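Local coordinates for protein RPA0582 (Rhodopseudomonas palustris, PDB 3HHL) that is of unknown function but belongs to the DUF1330 family and probably has the dimeric alpha-beta-barrel fold of its clan, at residues C[94-97]-C[98-102]. Numbering follows the deposited sequence.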
loop_
_atom_site.group_PDB
_atom_site.type_symbol
_atom_site.label_atom_id
_atom_site.label_comp_id
_atom_site.label_asym_id
_atom_site.label_seq_id
_atom_site.Cartn_x
_atom_site.Cartn_y
_atom_site.Cartn_z
ATOM N N GLU C 94 12.490 -1.905 -4.536
ATOM C CA GLU C 94 13.517 -2.288 -3.548
ATOM C C GLU C 94 14.808 -1.531 -3.825
ATOM O O GLU C 94 15.194 -1.380 -4.968
ATOM C CB GLU C 94 13.784 -3.784 -3.662
ATOM C CG GLU C 94 15.029 -4.266 -2.969
ATOM C CD GLU C 94 15.066 -5.781 -2.765
ATOM O OE1 GLU C 94 13.958 -6.391 -2.678
ATOM O OE2 GLU C 94 16.199 -6.352 -2.675
ATOM N N TYR C 95 15.499 -1.084 -2.778
ATOM C CA TYR C 95 16.858 -0.553 -2.916
ATOM C C TYR C 95 17.709 -1.310 -1.937
ATOM O O TYR C 95 17.212 -1.773 -0.955
ATOM C CB TYR C 95 16.887 0.948 -2.656
ATOM C CG TYR C 95 15.979 1.716 -3.600
ATOM C CD1 TYR C 95 14.608 1.755 -3.383
ATOM C CD2 TYR C 95 16.485 2.403 -4.702
ATOM C CE1 TYR C 95 13.759 2.452 -4.212
ATOM C CE2 TYR C 95 15.638 3.109 -5.551
ATOM C CZ TYR C 95 14.265 3.116 -5.292
ATOM O OH TYR C 95 13.367 3.765 -6.120
ATOM N N PRO C 96 19.004 -1.462 -2.217
ATOM C CA PRO C 96 19.755 -2.375 -1.377
ATOM C C PRO C 96 20.147 -1.739 -0.058
ATOM O O PRO C 96 20.593 -2.428 0.882
ATOM C CB PRO C 96 20.972 -2.703 -2.245
ATOM C CG PRO C 96 21.073 -1.598 -3.199
ATOM C CD PRO C 96 19.748 -1.086 -3.435
ATOM N N SER C 97 19.978 -0.429 0.020
ATOM C CA SER C 97 20.376 0.288 1.211
ATOM C C SER C 97 19.694 1.638 1.175
ATOM O O SER C 97 19.209 2.064 0.126
ATOM C CB SER C 97 21.893 0.527 1.222
ATOM O OG SER C 97 22.256 1.461 0.189
ATOM N N VAL C 98 19.683 2.294 2.334
ATOM C CA VAL C 98 19.228 3.629 2.446
ATOM C C VAL C 98 20.150 4.534 1.634
ATOM O O VAL C 98 19.693 5.417 0.933
ATOM C CB VAL C 98 19.197 4.079 3.903
ATOM C CG1 VAL C 98 18.956 5.574 4.005
ATOM C CG2 VAL C 98 18.122 3.320 4.654
ATOM N N ALA C 99 21.443 4.278 1.693
ATOM C CA ALA C 99 22.420 5.097 1.007
ATOM C C ALA C 99 22.170 5.054 -0.504
ATOM O O ALA C 99 22.371 6.065 -1.184
ATOM C CB ALA C 99 23.864 4.672 1.376
ATOM N N ALA C 100 21.719 3.919 -1.030
ATOM C CA ALA C 100 21.524 3.837 -2.471
ATOM C C ALA C 100 20.423 4.812 -2.847
ATOM O O ALA C 100 20.516 5.504 -3.854
ATOM C CB ALA C 100 21.173 2.427 -2.912
ATOM N N PHE C 101 19.394 4.865 -2.021
ATOM C CA PHE C 101 18.257 5.683 -2.295
ATOM C C PHE C 101 18.605 7.158 -2.175
ATOM O O PHE C 101 18.106 7.967 -2.947
ATOM C CB PHE C 101 17.128 5.353 -1.316
ATOM C CG PHE C 101 15.847 6.076 -1.598
ATOM C CD1 PHE C 101 14.885 5.523 -2.410
ATOM C CD2 PHE C 101 15.615 7.324 -1.072
ATOM C CE1 PHE C 101 13.697 6.216 -2.682
ATOM C CE2 PHE C 101 14.439 8.005 -1.348
ATOM C CZ PHE C 101 13.495 7.452 -2.133
ATOM N N VAL C 102 19.435 7.515 -1.203
ATOM C CA VAL C 102 19.858 8.905 -1.058
ATOM C C VAL C 102 20.712 9.327 -2.276
ATOM O O VAL C 102 20.557 10.438 -2.838
ATOM C CB VAL C 102 20.579 9.126 0.291
ATOM C CG1 VAL C 102 21.281 10.462 0.345
ATOM C CG2 VAL C 102 19.599 8.998 1.421
#
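Tyr95 and Phe101 are turned toward each other by their first torsions: the CG of Tyr95 lies anti to its carbonyl carbon (chi1 -59°), whereas that of Phe101 is trans to the amide nitrogen. The result is a T-shaped pair, with ring planes at 87° and centroids 5.1 Å apart. Phe101 presents an edge, its CD1 sitting over the centre of the Tyr95 face and 3.7 Å from Tyr95 CE1. After Tyr95 the chain leaves strand 89-95, turns through Pro96 and enters helix 98-106, whose N-cap is Ser97. There Ser97 OG accepts from Ala100 N at 2.8 Å, moderately bent at 142°. Ala100 N also makes a weak bond to Ser97 O at 3.3 Å, so one amide is shared between side-chain and backbone acceptors. Pro96 CD, resting 3.8 Å from Ala100 CB, adds an apolar touch. Ile25 of the neighbouring strand 25-33 touches both Tyr95 and Phe101, and Phe16 of helix 10-18 meets the Phe101 ring. With an alanine here in place of Tyr95, the Phe101 edge would probably lose the aromatic face it meets, and its ring would likely be less restrained on that side. The chemistry thus divides the strand-to-helix junction: a polar cap satisfies an amide of the first helical turn, while a perpendicular aromatic pair joins the helix to the sheet through apolar contact.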